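Local coordinates for protein peroxidase (Cellulomonas bogoriensis 69B4 = DSM 16987, PDB 6QZO) that binds heme b and, as a member of the DyP-type peroxidase family, probably uses peroxide to oxidise its substrates, at residues A[338-341]-A[342-346]. Residues are numbered along the deposited sequence; the frame is centred on the assembly and turned at random.
Sequences QFTP and VQRRL. With HEM (protoporphyrin IX containing Fe), chain I.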
ATOM      1  N   GLN A 338       3.379 -22.023 -23.222  1.00 22.29           N
ATOM      2  CA  GLN A 338       3.599 -22.334 -21.782  1.00 21.64           C
ATOM      3  C   GLN A 338       2.412 -21.851 -20.935  1.00 20.52           C
ATOM      4  O   GLN A 338       1.807 -22.701 -20.241  1.00 20.36           O
ATOM      5  CB  GLN A 338       4.933 -21.731 -21.329  1.00 21.33           C
ATOM      6  CG  GLN A 338       6.127 -22.253 -22.128  1.00 21.74           C
ATOM      7  CD  GLN A 338       7.441 -21.840 -21.520  1.00 21.86           C
ATOM      8  OE1 GLN A 338       8.153 -20.994 -22.061  1.00 21.74           O
ATOM      9  NE2 GLN A 338       7.755 -22.413 -20.366  1.00 22.17           N
ATOM     10  N   PHE A 339       2.065 -20.565 -20.997  1.00 19.56           N
ATOM     11  CA  PHE A 339       1.001 -19.969 -20.144  1.00 19.10           C
ATOM     12  C   PHE A 339      -0.384 -20.261 -20.732  1.00 19.15           C
ATOM     13  O   PHE A 339      -1.234 -20.865 -20.039  1.00 19.52           O
ATOM     14  CB  PHE A 339       1.206 -18.465 -19.939  1.00 18.56           C
ATOM     15  CG  PHE A 339       0.109 -17.828 -19.121  1.00 18.15           C
ATOM     16  CD1 PHE A 339       0.148 -17.848 -17.738  1.00 17.76           C
ATOM     17  CD2 PHE A 339      -0.982 -17.239 -19.745  1.00 18.46           C
ATOM     18  CE1 PHE A 339      -0.866 -17.268 -16.992  1.00 17.73           C
ATOM     19  CE2 PHE A 339      -2.009 -16.678 -18.988  1.00 18.33           C
ATOM     20  CZ  PHE A 339      -1.945 -16.685 -17.612  1.00 17.75           C
ATOM     21  N   THR A 340      -0.604 -19.843 -21.971  1.00 18.96           N
ATOM     22  CA  THR A 340      -1.941 -19.802 -22.625  1.00 19.35           C
ATOM     23  C   THR A 340      -2.632 -21.163 -22.599  1.00 19.94           C
ATOM     24  O   THR A 340      -3.844 -21.218 -22.411  1.00 20.51           O
ATOM     25  CB  THR A 340      -1.812 -19.246 -24.040  1.00 19.33           C
ATOM     26  OG1 THR A 340      -1.227 -17.962 -23.839  1.00 19.04           O
ATOM     27  CG2 THR A 340      -3.125 -19.154 -24.774  1.00 19.87           C
ATOM     28  N   PRO A 341      -1.937 -22.293 -22.843  1.00 20.20           N
ATOM     29  CA  PRO A 341      -2.567 -23.608 -22.744  1.00 20.75           C
ATOM     30  C   PRO A 341      -3.094 -23.915 -21.333  1.00 20.62           C
ATOM     31  O   PRO A 341      -4.105 -24.597 -21.220  1.00 20.30           O
ATOM     32  CB  PRO A 341      -1.443 -24.588 -23.130  1.00 21.15           C
ATOM     33  CG  PRO A 341      -0.502 -23.741 -23.967  1.00 20.94           C
ATOM     34  CD  PRO A 341      -0.538 -22.384 -23.294  1.00 20.26           C
ATOM     35  N   VAL A 342      -2.416 -23.408 -20.295  1.00 20.48           N
ATOM     36  CA  VAL A 342      -2.864 -23.591 -18.877  1.00 20.71           C
ATOM     37  C   VAL A 342      -4.089 -22.699 -18.648  1.00 20.79           C
ATOM     38  O   VAL A 342      -5.129 -23.224 -18.197  1.00 21.51           O
ATOM     39  CB  VAL A 342      -1.748 -23.313 -17.860  1.00 20.26           C
ATOM     40  CG1 VAL A 342      -2.279 -23.352 -16.438  1.00 20.01           C
ATOM     41  CG2 VAL A 342      -0.582 -24.276 -18.024  1.00 20.60           C
ATOM     42  N   GLN A 343      -3.988 -21.414 -18.992  1.00 20.65           N
ATOM     43  CA  GLN A 343      -5.122 -20.454 -18.901  1.00 20.41           C
ATOM     44  C   GLN A 343      -6.330 -21.029 -19.654  1.00 21.18           C
ATOM     45  O   GLN A 343      -7.449 -20.915 -19.119  1.00 21.28           O
ATOM     46  CB  GLN A 343      -4.732 -19.081 -19.441  1.00 19.67           C
ATOM     47  CG  GLN A 343      -5.794 -18.014 -19.227  1.00 19.32           C
ATOM     48  CD  GLN A 343      -6.184 -17.881 -17.770  1.00 19.08           C
ATOM     49  OE1 GLN A 343      -5.497 -17.240 -16.963  1.00 18.66           O
ATOM     50  NE2 GLN A 343      -7.289 -18.519 -17.404  1.00 18.76           N
ATOM     51  N   ARG A 344      -6.115 -21.639 -20.818  1.00 21.90           N
ATOM     52  CA  ARG A 344      -7.199 -22.210 -21.659  1.00 23.38           C
ATOM     53  C   ARG A 344      -7.849 -23.399 -20.936  1.00 23.66           C
ATOM     54  O   ARG A 344      -9.070 -23.553 -21.036  1.00 24.02           O
ATOM     55  CB  ARG A 344      -6.670 -22.625 -23.047  1.00 24.67           C
ATOM     56  CG  ARG A 344      -7.781 -22.932 -24.057  1.00 25.56           C
ATOM     57  CD  ARG A 344      -7.730 -22.388 -25.490  1.00 26.25           C
ATOM     58  NE  ARG A 344      -6.384 -22.519 -26.003  1.00 26.65           N
ATOM     59  CZ  ARG A 344      -5.759 -21.616 -26.746  1.00 27.76           C
ATOM     60  NH1 ARG A 344      -6.377 -20.512 -27.156  1.00 27.56           N
ATOM     61  NH2 ARG A 344      -4.506 -21.837 -27.147  1.00 27.76           N
ATOM     62  N   ARG A 345      -7.062 -24.207 -20.236  1.00 23.97           N
ATOM     63  CA  ARG A 345      -7.561 -25.391 -19.491  1.00 25.16           C
ATOM     64  C   ARG A 345      -8.391 -24.926 -18.284  1.00 25.40           C
ATOM     65  O   ARG A 345      -9.454 -25.537 -18.040  1.00 25.15           O
ATOM     66  CB  ARG A 345      -6.413 -26.330 -19.105  1.00 25.84           C
ATOM     67  CG  ARG A 345      -6.864 -27.744 -18.755  1.00 27.18           C
ATOM     68  CD  ARG A 345      -5.742 -28.766 -18.861  1.00 28.51           C
ATOM     69  NE  ARG A 345      -4.597 -28.322 -18.088  1.00 29.02           N
ATOM     70  CZ  ARG A 345      -3.363 -28.047 -18.552  1.00 30.01           C
ATOM     71  NH1 ARG A 345      -3.008 -28.201 -19.827  1.00 29.93           N
ATOM     72  NH2 ARG A 345      -2.443 -27.661 -17.670  1.00 29.35           N
ATOM     73  N   LEU A 346      -7.966 -23.858 -17.592  1.00 25.12           N
ATOM     74  CA  LEU A 346      -8.729 -23.282 -16.449  1.00 25.38           C
ATOM     75  C   LEU A 346     -10.026 -22.645 -16.955  1.00 25.58           C
ATOM     76  O   LEU A 346     -11.042 -22.770 -16.264  1.00 25.71           O
ATOM     77  CB  LEU A 346      -7.879 -22.246 -15.711  1.00 24.93           C
ATOM     78  CG  LEU A 346      -6.593 -22.788 -15.096  1.00 25.48           C
ATOM     79  CD1 LEU A 346      -6.012 -21.783 -14.121  1.00 25.29           C
ATOM     80  CD2 LEU A 346      -6.832 -24.134 -14.408  1.00 26.16           C
TER
HETATM   81  CHA HEM I 401      -1.562 -23.216  -7.788  1.00 21.48           C
HETATM   82  CHB HEM I 401      -4.444 -19.770  -6.063  1.00 20.86           C
HETATM   83  CHC HEM I 401      -5.073 -18.071 -10.541  1.00 21.18           C
HETATM   84  CHD HEM I 401      -1.867 -21.260 -12.212  1.00 21.01           C
HETATM   85  C1A HEM I 401      -2.316 -22.440  -6.951  1.00 21.52           C
HETATM   86  C2A HEM I 401      -2.523 -22.715  -5.567  1.00 22.09           C
HETATM   87  C3A HEM I 401      -3.349 -21.748  -5.091  1.00 22.42           C
HETATM   88  C4A HEM I 401      -3.621 -20.867  -6.161  1.00 21.66           C
HETATM   89  CMA HEM I 401      -3.879 -21.603  -3.678  1.00 22.73           C
HETATM   90  CAA HEM I 401      -1.986 -23.896  -4.778  1.00 22.01           C
HETATM   91  CBA HEM I 401      -0.621 -23.641  -4.141  1.00 22.17           C
HETATM   92  CGA HEM I 401       0.427 -23.622  -5.205  1.00 22.43           C
HETATM   93  O1A HEM I 401       0.724 -22.499  -5.701  1.00 22.60           O
HETATM   94  O2A HEM I 401       0.964 -24.701  -5.582  1.00 22.60           O
HETATM   95  C1B HEM I 401      -4.858 -19.024  -7.160  1.00 20.63           C
HETATM   96  C2B HEM I 401      -5.760 -17.934  -7.028  1.00 21.56           C
HETATM   97  C3B HEM I 401      -5.955 -17.442  -8.296  1.00 20.70           C
HETATM   98  C4B HEM I 401      -5.138 -18.290  -9.174  1.00 20.59           C
HETATM   99  CMB HEM I 401      -6.364 -17.418  -5.724  1.00 20.86           C
HETATM  100  CAB HEM I 401      -6.723 -16.274  -8.771  1.00 20.57           C
HETATM  101  CBB HEM I 401      -7.207 -15.328  -7.966  1.00 20.77           C
HETATM  102  C1C HEM I 401      -4.254 -18.772 -11.395  1.00 20.77           C
HETATM  103  C2C HEM I 401      -4.173 -18.534 -12.767  1.00 20.54           C
HETATM  104  C3C HEM I 401      -3.269 -19.429 -13.289  1.00 20.97           C
HETATM  105  C4C HEM I 401      -2.784 -20.232 -12.182  1.00 20.39           C
HETATM  106  CMC HEM I 401      -4.911 -17.517 -13.593  1.00 20.55           C
HETATM  107  CAC HEM I 401      -3.025 -19.336 -14.753  1.00 21.34           C
HETATM  108  CBC HEM I 401      -2.203 -20.078 -15.443  1.00 21.86           C
HETATM  109  C1D HEM I 401      -1.533 -22.061 -11.101  1.00 20.53           C
HETATM  110  C2D HEM I 401      -0.571 -23.174 -11.194  1.00 21.30           C
HETATM  111  C3D HEM I 401      -0.500 -23.731  -9.972  1.00 22.12           C
HETATM  112  C4D HEM I 401      -1.417 -22.936  -9.137  1.00 21.52           C
HETATM  113  CMD HEM I 401       0.198 -23.687 -12.400  1.00 20.80           C
HETATM  114  CAD HEM I 401       0.364 -24.930  -9.563  1.00 22.82           C
HETATM  115  CBD HEM I 401      -0.406 -26.252  -9.768  1.00 23.71           C
HETATM  116  CGD HEM I 401       0.370 -27.525  -9.446  1.00 24.49           C
HETATM  117  O1D HEM I 401       1.192 -27.993 -10.262  1.00 24.26           O
HETATM  118  O2D HEM I 401       0.179 -28.157  -8.369  1.00 25.66           O
HETATM  119  NA  HEM I 401      -2.993 -21.307  -7.296  1.00 21.20           N
HETATM  120  NB  HEM I 401      -4.523 -19.203  -8.438  1.00 20.73           N
HETATM  121  NC  HEM I 401      -3.427 -19.797 -11.044  1.00 20.30           N
HETATM  122  ND  HEM I 401      -2.003 -21.968  -9.849  1.00 21.05           N
HETATM  123 FE   HEM I 401      -3.235 -20.703  -9.169  1.00 20.92          FE
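F339 and Q343 lie side by side, four residues apart, and both reach the heme. Q343 starts with CB against F339 CE2, at 3.7 Å. Its CG, anti to the backbone N (chi1 -173°), stays beside the same ring carbon. The chain then bends at chi2, which brings the OE1 end of the amide to the heme edge. There OE1 lies 3.4 Å from the heme methyl CMC and also near F339 CZ. Ring and amide planes are 62° apart, so the two groups do not stack. F339 CE1 meets the heme vinyl carbon CBC at 3.5 Å. V342 CG1 touches the same vinyl carbon at 3.4 Å, and L346 CD1 packs on the pyrrole atom C3C. The contact lies where the chain enters helix 340-348, in the C-terminal of the two ferredoxin-like domains of the DyP fold, the one that holds the heme. The helix lines the heme pocket, and L346 also touches the axial ligand H292. F328 and F305 pack on the F339 ring. With an alanine here in place of the F339 ring, the vinyl is likely to lose its aromatic neighbour and the Q343 side chain a wall that limits its turning. The F339 carbonyl accepts a nearly straight bond from Q343 N (3.0 Å, 166°) and a weak one from V342 N. R344 N bonds to T340 O at 2.8 Å. Away from the heme, T340 CG2 sits over one face of the R344 guanidinium, 3.8 Å from NH2.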